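Local coordinates for bifunctional cytochrome P450/NADPH--P450 reductase (PDB 7F3H), which probably uses electrons from NADPH, delivered by its fused reductase, to hydroxylate organic substrates at the heme of its cytochrome P450 domain, at residues Gln292-Asp304 and Arg452-Val464. Sequence-based numbering, arbitrary orientation.
Sequences QAYAEVDRLLPGD and RVRERRPHERFSV
Asp298 in the last turn of helix 287-300 and Phe462 in the tail that follows strand 450-455 bring the two backbones closest, with their CA atoms 5.6 Å apart. The short carboxylate of Asp298 suits this place: close to the helix, OD1 accepts three N-H groups and OD2 two, which probably favours the ionised form. Arg456, a flat multiple donor, meets it end-on and nearly coplanar, NH1 on OD1 and NH2 on OD2 (2.6 Å), each on the syn lone pair. Arg461 reaches OD1 side-on, through NE and NH2, from above the carboxylate plane. Phe462 N adds a nearly straight bond to OD2 (2.9 Å, 174°). The long chain of Arg461 bends twice, so that NH2 serves both Asp298 OD1 and Leu301 O (2.7 Å), while NH1 binds Gly303 O (2.9 Å); the positive phi of Gly303 (54°) favours glycine. Arg461 CD lies over one face of the Arg456 guanidinium and CD1 of the flat Tyr294 ring over the other, the ring and guanidinium planes 40° apart. The ring edge of Phe462 rests against Tyr294 CB. Tyr294 OH bonds to Phe426 O and Leu428 N of strand 426-429, Arg456 NH1 also binds Leu423 O, and Val297 packs on helices 317-329 and 408-425, so the contact ties the last modelled residues to this peripheral helix-and-sheet corner of the P450 fold.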
ATOM      1  N   GLN A 292       2.289  23.703   9.669  1.00 29.39           N
ATOM      2  CA  GLN A 292       0.940  23.912   9.131  1.00 29.63           C
ATOM      3  C   GLN A 292      -0.020  22.828   9.601  1.00 31.64           C
ATOM      4  O   GLN A 292      -1.188  23.103   9.912  1.00 33.17           O
ATOM      5  CB  GLN A 292       0.968  23.908   7.605  1.00 29.59           C
ATOM      6  CG  GLN A 292       1.666  25.077   6.935  1.00 32.22           C
ATOM      7  CD  GLN A 292       1.746  24.862   5.425  1.00 34.73           C
ATOM      8  OE1 GLN A 292       2.785  24.472   4.888  1.00 35.21           O
ATOM      9  NE2 GLN A 292       0.630  25.082   4.743  1.00 33.54           N
ATOM     10  N   ALA A 293       0.454  21.578   9.654  1.00 30.46           N
ATOM     11  CA  ALA A 293      -0.410  20.490  10.118  1.00 30.53           C
ATOM     12  C   ALA A 293      -0.745  20.622  11.613  1.00 33.68           C
ATOM     13  O   ALA A 293      -1.879  20.332  12.038  1.00 31.26           O
ATOM     14  CB  ALA A 293       0.240  19.143   9.813  1.00 29.70           C
ATOM     15  N   TYR A 294       0.235  20.993  12.436  1.00 27.98           N
ATOM     16  CA  TYR A 294      -0.064  21.269  13.838  1.00 29.87           C
ATOM     17  C   TYR A 294      -1.125  22.374  13.971  1.00 33.39           C
ATOM     18  O   TYR A 294      -2.011  22.312  14.840  1.00 30.24           O
ATOM     19  CB  TYR A 294       1.210  21.659  14.573  1.00 26.84           C
ATOM     20  CG  TYR A 294       2.090  20.534  15.116  1.00 31.98           C
ATOM     21  CD1 TYR A 294       1.572  19.527  15.919  1.00 31.76           C
ATOM     22  CD2 TYR A 294       3.475  20.558  14.910  1.00 28.58           C
ATOM     23  CE1 TYR A 294       2.405  18.543  16.456  1.00 32.05           C
ATOM     24  CE2 TYR A 294       4.290  19.616  15.430  1.00 27.34           C
ATOM     25  CZ  TYR A 294       3.772  18.606  16.202  1.00 31.49           C
ATOM     26  OH  TYR A 294       4.648  17.668  16.712  1.00 26.30           O
ATOM     27  N   ALA A 295      -1.013  23.418  13.149  1.00 31.09           N
ATOM     28  CA  ALA A 295      -1.999  24.499  13.165  1.00 34.81           C
ATOM     29  C   ALA A 295      -3.403  23.983  12.836  1.00 32.66           C
ATOM     30  O   ALA A 295      -4.390  24.372  13.477  1.00 31.92           O
ATOM     31  CB  ALA A 295      -1.578  25.599  12.185  1.00 28.09           C
ATOM     32  N   GLU A 296      -3.517  23.152  11.796  1.00 28.70           N
ATOM     33  CA  GLU A 296      -4.813  22.570  11.436  1.00 29.25           C
ATOM     34  C   GLU A 296      -5.390  21.754  12.598  1.00 32.13           C
ATOM     35  O   GLU A 296      -6.568  21.904  12.963  1.00 29.02           O
ATOM     36  CB  GLU A 296      -4.642  21.732  10.172  1.00 23.02           C
ATOM     37  CG  GLU A 296      -5.775  20.828   9.820  1.00 27.85           C
ATOM     38  CD  GLU A 296      -5.765  20.458   8.333  1.00 35.91           C
ATOM     39  OE1 GLU A 296      -6.362  21.204   7.508  1.00 33.73           O
ATOM     40  OE2 GLU A 296      -5.154  19.418   7.983  1.00 33.07           O
ATOM     41  N   VAL A 297      -4.557  20.885  13.189  1.00 34.23           N
ATOM     42  CA  VAL A 297      -4.973  20.032  14.306  1.00 32.77           C
ATOM     43  C   VAL A 297      -5.469  20.870  15.479  1.00 29.43           C
ATOM     44  O   VAL A 297      -6.470  20.531  16.125  1.00 29.55           O
ATOM     45  CB  VAL A 297      -3.801  19.112  14.722  1.00 29.06           C
ATOM     46  CG1 VAL A 297      -4.022  18.521  16.080  1.00 31.02           C
ATOM     47  CG2 VAL A 297      -3.593  18.017  13.704  1.00 29.04           C
ATOM     48  N   ASP A 298      -4.773  21.966  15.783  1.00 27.57           N
ATOM     49  CA  ASP A 298      -5.165  22.795  16.920  1.00 34.60           C
ATOM     50  C   ASP A 298      -6.417  23.599  16.599  1.00 38.26           C
ATOM     51  O   ASP A 298      -7.269  23.803  17.467  1.00 36.17           O
ATOM     52  CB  ASP A 298      -3.995  23.710  17.318  1.00 37.52           C
ATOM     53  CG  ASP A 298      -2.740  22.914  17.734  1.00 39.27           C
ATOM     54  OD1 ASP A 298      -2.840  21.673  17.915  1.00 31.84           O
ATOM     55  OD2 ASP A 298      -1.649  23.518  17.853  1.00 38.43           O
ATOM     56  N   ARG A 299      -6.583  23.968  15.327  1.00 41.15           N
ATOM     57  CA  ARG A 299      -7.811  24.612  14.886  1.00 41.27           C
ATOM     58  C   ARG A 299      -9.005  23.690  15.091  1.00 39.85           C
ATOM     59  O   ARG A 299     -10.034  24.108  15.631  1.00 41.17           O
ATOM     60  CB  ARG A 299      -7.661  24.997  13.422  1.00 38.06           C
ATOM     61  CG  ARG A 299      -8.764  25.813  12.856  1.00 44.77           C
ATOM     62  CD  ARG A 299      -8.301  26.531  11.591  1.00 45.05           C
ATOM     63  NE  ARG A 299      -7.615  25.698  10.599  1.00 40.54           N
ATOM     64  CZ  ARG A 299      -6.308  25.796  10.318  1.00 41.59           C
ATOM     65  NH1 ARG A 299      -5.543  26.681  10.970  1.00 29.09           N
ATOM     66  NH2 ARG A 299      -5.763  25.019   9.375  1.00 30.79           N
ATOM     67  N   LEU A 300      -8.861  22.417  14.736  1.00 35.97           N
ATOM     68  CA  LEU A 300     -10.004  21.519  14.734  1.00 36.17           C
ATOM     69  C   LEU A 300     -10.184  20.738  16.028  1.00 34.38           C
ATOM     70  O   LEU A 300     -11.309  20.336  16.331  1.00 37.96           O
ATOM     71  CB  LEU A 300      -9.882  20.532  13.586  1.00 34.94           C
ATOM     72  CG  LEU A 300     -10.119  21.155  12.229  1.00 37.77           C
ATOM     73  CD1 LEU A 300      -9.680  20.146  11.171  1.00 32.32           C
ATOM     74  CD2 LEU A 300     -11.596  21.498  12.109  1.00 33.07           C
ATOM     75  N   LEU A 301      -9.108  20.447  16.767  1.00 37.46           N
ATOM     76  CA  LEU A 301      -9.184  19.663  18.003  1.00 32.73           C
ATOM     77  C   LEU A 301      -8.506  20.357  19.172  1.00 36.03           C
ATOM     78  O   LEU A 301      -7.466  19.891  19.660  1.00 37.42           O
ATOM     79  CB  LEU A 301      -8.554  18.287  17.816  1.00 34.75           C
ATOM     80  CG  LEU A 301      -9.243  17.299  16.877  1.00 42.90           C
ATOM     81  CD1 LEU A 301      -8.383  16.042  16.825  1.00 38.94           C
ATOM     82  CD2 LEU A 301     -10.693  16.983  17.307  1.00 37.66           C
ATOM     83  N   PRO A 302      -9.067  21.452  19.670  1.00 38.99           N
ATOM     84  CA  PRO A 302      -8.461  22.089  20.847  1.00 37.66           C
ATOM     85  C   PRO A 302      -8.582  21.180  22.063  1.00 36.18           C
ATOM     86  O   PRO A 302      -9.476  20.329  22.145  1.00 31.35           O
ATOM     87  CB  PRO A 302      -9.270  23.380  21.021  1.00 29.96           C
ATOM     88  CG  PRO A 302     -10.612  23.085  20.352  1.00 32.04           C
ATOM     89  CD  PRO A 302     -10.329  22.101  19.250  1.00 38.60           C
ATOM     90  N   GLY A 303      -7.661  21.377  23.013  1.00 35.23           N
ATOM     91  CA  GLY A 303      -7.611  20.564  24.213  1.00 28.55           C
ATOM     92  C   GLY A 303      -7.554  19.103  23.850  1.00 35.84           C
ATOM     93  O   GLY A 303      -6.882  18.706  22.890  1.00 32.68           O
ATOM     94  N   ASP A 304      -8.288  18.282  24.599  1.00 39.14           N
ATOM     95  CA  ASP A 304      -8.236  16.845  24.376  1.00 36.15           C
ATOM     96  C   ASP A 304      -9.472  16.377  23.630  1.00 38.38           C
ATOM     97  O   ASP A 304      -9.812  15.190  23.667  1.00 38.02           O
ATOM     98  CB  ASP A 304      -8.078  16.097  25.704  1.00 35.99           C
ATOM     99  CG  ASP A 304      -9.189  16.411  26.698  1.00 46.13           C
ATOM    100  OD1 ASP A 304     -10.121  17.166  26.336  1.00 49.02           O
ATOM    101  OD2 ASP A 304      -9.148  15.891  27.840  1.00 48.04           O
ATOM    102  N   ARG A 452      11.302  10.202  18.719  1.00 29.81           N
ATOM    103  CA  ARG A 452      10.856  10.390  20.094  1.00 27.64           C
ATOM    104  C   ARG A 452       9.701  11.385  20.160  1.00 28.09           C
ATOM    105  O   ARG A 452       9.619  12.316  19.356  1.00 27.86           O
ATOM    106  CB  ARG A 452      12.011  10.842  20.974  1.00 29.15           C
ATOM    107  CG  ARG A 452      12.739   9.648  21.560  1.00 34.07           C
ATOM    108  CD  ARG A 452      14.068  10.036  22.164  1.00 39.99           C
ATOM    109  NE  ARG A 452      14.989   8.922  22.037  1.00 34.02           N
ATOM    110  CZ  ARG A 452      16.274   8.983  22.339  1.00 39.17           C
ATOM    111  NH1 ARG A 452      16.801  10.107  22.807  1.00 43.84           N
ATOM    112  NH2 ARG A 452      17.037   7.916  22.162  1.00 39.00           N
ATOM    113  N   VAL A 453       8.776  11.174  21.104  1.00 27.98           N
ATOM    114  CA  VAL A 453       7.614  12.054  21.220  1.00 28.38           C
ATOM    115  C   VAL A 453       7.487  12.574  22.647  1.00 37.26           C
ATOM    116  O   VAL A 453       7.864  11.905  23.621  1.00 34.22           O
ATOM    117  CB  VAL A 453       6.286  11.382  20.787  1.00 26.90           C
ATOM    118  CG1 VAL A 453       6.311  11.057  19.325  1.00 31.86           C
ATOM    119  CG2 VAL A 453       5.978  10.147  21.604  1.00 23.60           C
ATOM    120  N   ARG A 454       6.937  13.790  22.764  1.00 34.29           N
ATOM    121  CA  ARG A 454       6.659  14.360  24.077  1.00 32.78           C
ATOM    122  C   ARG A 454       5.284  15.021  24.067  1.00 38.67           C
ATOM    123  O   ARG A 454       4.926  15.717  23.112  1.00 38.26           O
ATOM    124  CB  ARG A 454       7.756  15.368  24.476  1.00 33.17           C
ATOM    125  CG  ARG A 454       7.695  15.838  25.924  1.00 44.15           C
ATOM    126  CD  ARG A 454       8.136  17.308  26.110  1.00 49.23           C
ATOM    127  NE  ARG A 454       7.635  18.177  25.042  1.00 49.48           N
ATOM    128  CZ  ARG A 454       8.265  19.265  24.604  1.00 57.83           C
ATOM    129  NH1 ARG A 454       9.482  19.565  25.085  1.00 45.44           N
ATOM    130  NH2 ARG A 454       7.723  19.985  23.604  1.00 54.09           N
ATOM    131  N   GLU A 455       4.510  14.807  25.134  1.00 42.42           N
ATOM    132  CA  GLU A 455       3.202  15.455  25.255  1.00 41.15           C
ATOM    133  C   GLU A 455       3.302  16.956  24.981  1.00 37.57           C
ATOM    134  O   GLU A 455       4.127  17.653  25.575  1.00 38.77           O
ATOM    135  CB  GLU A 455       2.637  15.222  26.656  1.00 39.79           C
ATOM    136  CG  GLU A 455       1.678  14.050  26.755  1.00 48.23           C
ATOM    137  CD  GLU A 455       1.233  13.771  28.191  1.00 58.75           C
ATOM    138  OE1 GLU A 455       0.034  13.483  28.388  1.00 62.89           O
ATOM    139  OE2 GLU A 455       2.080  13.846  29.122  1.00 56.01           O
ATOM    140  N   ARG A 456       2.453  17.451  24.082  1.00 34.94           N
ATOM    141  CA  ARG A 456       2.367  18.888  23.877  1.00 34.66           C
ATOM    142  C   ARG A 456       1.743  19.557  25.097  1.00 36.69           C
ATOM    143  O   ARG A 456       0.705  19.117  25.607  1.00 36.95           O
ATOM    144  CB  ARG A 456       1.564  19.195  22.613  1.00 31.81           C
ATOM    145  CG  ARG A 456       2.254  18.724  21.341  1.00 32.82           C
ATOM    146  CD  ARG A 456       1.366  18.887  20.135  1.00 30.51           C
ATOM    147  NE  ARG A 456       1.281  20.290  19.742  1.00 38.64           N
ATOM    148  CZ  ARG A 456       0.268  20.832  19.065  1.00 39.45           C
ATOM    149  NH1 ARG A 456      -0.769  20.085  18.680  1.00 30.93           N
ATOM    150  NH2 ARG A 456       0.307  22.131  18.765  1.00 37.37           N
ATOM    151  N   ARG A 457       2.349  20.603  25.538  1.00 30.90           N
ATOM    152  CA  ARG A 457       1.769  21.222  26.718  1.00 39.99           C
ATOM    153  C   ARG A 457       0.718  22.252  26.296  1.00 42.67           C
ATOM    154  O   ARG A 457       0.760  22.749  25.163  1.00 37.48           O
ATOM    155  CB  ARG A 457       2.860  21.884  27.546  1.00 34.14           C
ATOM    156  CG  ARG A 457       4.062  20.995  27.798  1.00 38.90           C
ATOM    157  CD  ARG A 457       5.217  21.786  28.412  1.00 41.99           C
ATOM    158  NE  ARG A 457       6.323  20.916  28.788  1.00 46.51           N
ATOM    159  CZ  ARG A 457       7.581  21.077  28.387  1.00 49.27           C
ATOM    160  NH1 ARG A 457       7.881  22.084  27.577  1.00 46.22           N
ATOM    161  NH2 ARG A 457       8.529  20.223  28.781  1.00 37.30           N
ATOM    162  N   PRO A 458      -0.250  22.572  27.177  1.00 42.85           N
ATOM    163  CA  PRO A 458      -1.374  23.453  26.760  1.00 40.56           C
ATOM    164  C   PRO A 458      -0.965  24.759  26.103  1.00 35.00           C
ATOM    165  O   PRO A 458      -1.467  25.103  25.026  1.00 38.10           O
ATOM    166  CB  PRO A 458      -2.114  23.688  28.084  1.00 34.19           C
ATOM    167  CG  PRO A 458      -1.926  22.381  28.795  1.00 41.90           C
ATOM    168  CD  PRO A 458      -0.470  22.014  28.522  1.00 37.26           C
ATOM    169  N   HIS A 459      -0.005  25.467  26.688  1.00 41.74           N
ATOM    170  CA  HIS A 459       0.483  26.717  26.133  1.00 36.55           C
ATOM    171  C   HIS A 459       1.236  26.532  24.820  1.00 39.05           C
ATOM    172  O   HIS A 459       1.672  27.522  24.226  1.00 35.00           O
ATOM    173  CB  HIS A 459       1.359  27.396  27.171  1.00 33.91           C
ATOM    174  CG  HIS A 459       2.630  26.661  27.435  1.00 44.46           C
ATOM    175  ND1 HIS A 459       2.733  25.685  28.403  1.00 46.88           N
ATOM    176  CD2 HIS A 459       3.849  26.741  26.845  1.00 42.73           C
ATOM    177  CE1 HIS A 459       3.967  25.207  28.411  1.00 41.78           C
ATOM    178  NE2 HIS A 459       4.664  25.830  27.477  1.00 40.10           N
ATOM    179  N   GLU A 460       1.474  25.291  24.411  1.00 38.03           N
ATOM    180  CA  GLU A 460       2.169  24.967  23.176  1.00 38.46           C
ATOM    181  C   GLU A 460       1.228  24.718  22.010  1.00 39.67           C
ATOM    182  O   GLU A 460       1.693  24.552  20.881  1.00 43.53           O
ATOM    183  CB  GLU A 460       3.078  23.765  23.400  1.00 40.91           C
ATOM    184  CG  GLU A 460       4.334  24.164  24.139  1.00 36.47           C
ATOM    185  CD  GLU A 460       5.153  22.972  24.580  1.00 39.67           C
ATOM    186  OE1 GLU A 460       4.646  21.826  24.521  1.00 39.75           O
ATOM    187  OE2 GLU A 460       6.315  23.191  24.989  1.00 44.27           O
ATOM    188  N   ARG A 461      -0.077  24.721  22.252  1.00 40.36           N
ATOM    189  CA  ARG A 461      -1.065  24.602  21.192  1.00 37.50           C
ATOM    190  C   ARG A 461      -1.326  25.974  20.589  1.00 44.11           C
ATOM    191  O   ARG A 461      -1.102  27.004  21.234  1.00 46.56           O
ATOM    192  CB  ARG A 461      -2.379  24.063  21.748  1.00 41.95           C
ATOM    193  CG  ARG A 461      -2.293  22.880  22.709  1.00 33.89           C
ATOM    194  CD  ARG A 461      -1.953  21.611  22.001  1.00 33.74           C
ATOM    195  NE  ARG A 461      -2.918  21.327  20.948  1.00 33.74           N
ATOM    196  CZ  ARG A 461      -4.046  20.638  21.079  1.00 31.34           C
ATOM    197  NH1 ARG A 461      -4.399  20.111  22.248  1.00 29.75           N
ATOM    198  NH2 ARG A 461      -4.826  20.473  20.013  1.00 30.25           N
ATOM    199  N   PHE A 462      -1.741  25.993  19.324  1.00 47.99           N
ATOM    200  CA  PHE A 462      -2.140  27.232  18.665  1.00 48.10           C
ATOM    201  C   PHE A 462      -3.649  27.460  18.882  1.00 52.60           C
ATOM    202  O   PHE A 462      -4.321  26.686  19.569  1.00 60.32           O
ATOM    203  CB  PHE A 462      -1.664  27.187  17.199  1.00 47.03           C
ATOM    204  CG  PHE A 462      -0.216  26.678  17.044  1.00 45.59           C
ATOM    205  CD1 PHE A 462       0.851  27.382  17.626  1.00 48.60           C
ATOM    206  CD2 PHE A 462       0.077  25.493  16.369  1.00 40.06           C
ATOM    207  CE1 PHE A 462       2.199  26.919  17.518  1.00 41.79           C
ATOM    208  CE2 PHE A 462       1.415  25.024  16.259  1.00 39.49           C
ATOM    209  CZ  PHE A 462       2.474  25.735  16.840  1.00 35.79           C
ATOM    210  N   SER A 463      -4.187  28.560  18.337  1.00 60.61           N
ATOM    211  CA  SER A 463      -5.551  29.048  18.624  1.00 76.23           C
ATOM    212  C   SER A 463      -5.842  29.541  20.029  1.00 80.14           C
ATOM    213  O   SER A 463      -5.241  29.110  21.021  1.00 79.16           O
ATOM    214  CB  SER A 463      -6.677  28.042  18.326  1.00 68.79           C
ATOM    215  OG  SER A 463      -6.657  27.546  17.011  1.00 70.20           O
ATOM    216  N   VAL A 464      -6.823  30.433  20.091  1.00 88.81           N
ATOM    217  CA  VAL A 464      -7.418  30.956  21.307  1.00 92.41           C
ATOM    218  C   VAL A 464      -8.915  30.969  21.074  1.00 92.76           C
ATOM    219  O   VAL A 464      -9.370  30.666  19.966  1.00 94.47           O
ATOM    220  CB  VAL A 464      -6.888  32.350  21.649  1.00 93.95           C
ATOM    221  CG1 VAL A 464      -7.341  33.348  20.593  1.00 90.37           C
ATOM    222  CG2 VAL A 464      -7.390  32.780  23.033  1.00 85.37           C
TER